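Local coordinates for periplasmic binding protein/LacI transcriptional regulator (Alkaliphilus metalliredigens, PDB 3CTP) that binds the sugar beta-D-xylulofuranose between its two lobes and, as a LacI-family regulator, probably acts as a DNA-binding transcriptional repressor, at residues 296-299 / 300-303. Numbering follows the deposited sequence.
Sequences LLIK and IING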
ATOM      1  N   LEU A 296       4.461 -24.915   2.752  1.00  8.19           N
ATOM      2  CA  LEU A 296       4.903 -25.703   1.595  1.00  8.78           C
ATOM      3  C   LEU A 296       6.333 -25.326   1.206  1.00  9.57           C
ATOM      4  O   LEU A 296       7.150 -26.196   0.874  1.00 10.03           O
ATOM      5  CB  LEU A 296       3.959 -25.492   0.417  1.00  9.59           C
ATOM      6  CG  LEU A 296       2.548 -26.001   0.665  1.00  9.16           C
ATOM      7  CD1 LEU A 296       1.611 -25.594  -0.475  1.00  9.42           C
ATOM      8  CD2 LEU A 296       2.571 -27.550   0.802  1.00 12.40           C
ATOM      9  N   LEU A 297       6.656 -24.036   1.224  1.00  8.77           N
ATOM     10  CA  LEU A 297       8.034 -23.666   0.881  1.00  9.18           C
ATOM     11  C   LEU A 297       9.020 -24.327   1.849  1.00 10.04           C
ATOM     12  O   LEU A 297      10.085 -24.821   1.441  1.00 10.82           O
ATOM     13  CB  LEU A 297       8.195 -22.122   0.888  1.00  9.26           C
ATOM     14  CG  LEU A 297       9.582 -21.627   0.466  1.00 11.96           C
ATOM     15  CD1 LEU A 297       9.882 -22.047  -0.964  1.00 12.36           C
ATOM     16  CD2 LEU A 297       9.649 -20.092   0.630  1.00 10.38           C
ATOM     17  N   ILE A 298       8.675 -24.370   3.130  1.00  9.27           N
ATOM     18  CA  ILE A 298       9.579 -24.981   4.102  1.00 12.22           C
ATOM     19  C   ILE A 298       9.727 -26.497   3.842  1.00 12.72           C
ATOM     20  O   ILE A 298      10.806 -27.074   4.014  1.00 12.79           O
ATOM     21  CB  ILE A 298       9.093 -24.735   5.529  1.00 14.54           C
ATOM     22  CG1 ILE A 298       9.301 -23.283   5.949  1.00 22.38           C
ATOM     23  CG2 ILE A 298       9.762 -25.712   6.514  1.00 16.94           C
ATOM     24  CD1 ILE A 298      10.680 -22.806   5.767  1.00 26.48           C
ATOM     25  N   LYS A 299       8.652 -27.145   3.403  1.00 12.94           N
ATOM     26  CA  LYS A 299       8.798 -28.567   2.999  1.00 13.86           C
ATOM     27  C   LYS A 299       9.811 -28.732   1.882  1.00 14.55           C
ATOM     28  O   LYS A 299      10.666 -29.646   1.923  1.00 16.80           O
ATOM     29  CB  LYS A 299       7.453 -29.165   2.540  1.00 13.22           C
ATOM     30  CG  LYS A 299       6.496 -29.404   3.653  1.00 17.46           C
ATOM     31  CD  LYS A 299       5.265 -30.144   3.114  1.00 18.65           C
ATOM     32  CE  LYS A 299       4.091 -29.946   4.030  1.00 24.80           C
ATOM     33  NZ  LYS A 299       4.320 -30.648   5.302  1.00 24.42           N
ATOM     34  N   ILE A 300       9.729 -27.876   0.870  1.00 14.71           N
ATOM     35  CA  ILE A 300      10.656 -27.966  -0.243  1.00 14.33           C
ATOM     36  C   ILE A 300      12.071 -27.664   0.270  1.00 15.70           C
ATOM     37  O   ILE A 300      13.018 -28.375  -0.058  1.00 15.50           O
ATOM     38  CB  ILE A 300      10.309 -27.028  -1.425  1.00 14.42           C
ATOM     39  CG1 ILE A 300       8.878 -27.248  -1.949  1.00 14.48           C
ATOM     40  CG2 ILE A 300      11.312 -27.203  -2.575  1.00 16.05           C
ATOM     41  CD1 ILE A 300       8.652 -28.630  -2.498  1.00 17.37           C
ATOM     42  N   ILE A 301      12.215 -26.614   1.086  1.00 14.06           N
ATOM     43  CA  ILE A 301      13.543 -26.285   1.604  1.00 14.82           C
ATOM     44  C   ILE A 301      14.166 -27.457   2.342  1.00 16.48           C
ATOM     45  O   ILE A 301      15.373 -27.728   2.206  1.00 18.22           O
ATOM     46  CB  ILE A 301      13.478 -25.053   2.545  1.00 13.79           C
ATOM     47  CG1 ILE A 301      13.176 -23.789   1.736  1.00 11.45           C
ATOM     48  CG2 ILE A 301      14.782 -24.945   3.391  1.00 14.05           C
ATOM     49  CD1 ILE A 301      12.840 -22.577   2.642  1.00 13.75           C
ATOM     50  N   ASN A 302      13.348 -28.139   3.141  1.00 15.60           N
ATOM     51  CA  ASN A 302      13.791 -29.219   4.023  1.00 16.98           C
ATOM     52  C   ASN A 302      13.899 -30.565   3.321  1.00 19.02           C
ATOM     53  O   ASN A 302      14.382 -31.544   3.915  1.00 20.90           O
ATOM     54  CB  ASN A 302      12.801 -29.368   5.180  1.00 17.34           C
ATOM     55  CG  ASN A 302      12.888 -28.218   6.187  1.00 24.08           C
ATOM     56  OD1 ASN A 302      13.785 -27.398   6.121  1.00 23.95           O
ATOM     57  ND2 ASN A 302      11.946 -28.168   7.117  1.00 24.23           N
ATOM     58  N   GLY A 303      13.424 -30.622   2.080  1.00 18.28           N
ATOM     59  CA  GLY A 303      13.433 -31.857   1.295  1.00 18.95           C
ATOM     60  C   GLY A 303      12.392 -32.874   1.736  1.00 19.39           C
ATOM     61  O   GLY A 303      12.597 -34.089   1.594  1.00 21.02           O
TER
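Ile301 lays its CD1 methyl against two side chains of the preceding turn near the C-terminal end of helix 286-302, which connects strands 281-283 and 311-318 of the mixed sheet. That methyl lies 3.8 Å from Ile298 CD1 and 4.0 Å from Leu297 CG, the Leu297 and Ile298 side chains each crossing that of Ile301 at a slant. With CG1 anti to the carbonyl carbon (chi1 -70°) and the chain extended at chi2, Ile301 runs back along the helix, and its CG1 passes 3.3 Å from Leu297 O. One residue along, Ile298 and Asn302 lie side by side and point the same way; the CG2 methyl of Ile298 is 3.3 Å from Asn302 ND2. The same amide nitrogen is hydrogen-bonded to Glu304, just past the helix, which would hold the carboxamide beside the methyl. Beneath the side chains runs the main-chain ladder: Ile300 N to Leu296 O, Ile301 N to Leu297 O at 2.8 Å and nearly straight (N-H...O 166°), and Asn302 N to Ile298 O at 2.9 Å and more bent (150°). Gly303, with positive phi, ends the helix in a Schellman motif, its N bonded to Ile300 O at 3.1 Å. Around this end, Tyr91 packs on Ile298 and Ile301, while Ile300 meets Pro137. Replacing Ile301 by alanine would remove CG1, CG2 and CD1 and is likely to open a gap between Leu297, Ile298 and Tyr91. The helix end thus combines apolar contacts to a neighbouring loop with main-chain bonds and an Asn302-Glu304 hydrogen bond that probably steady the turn leading out of it.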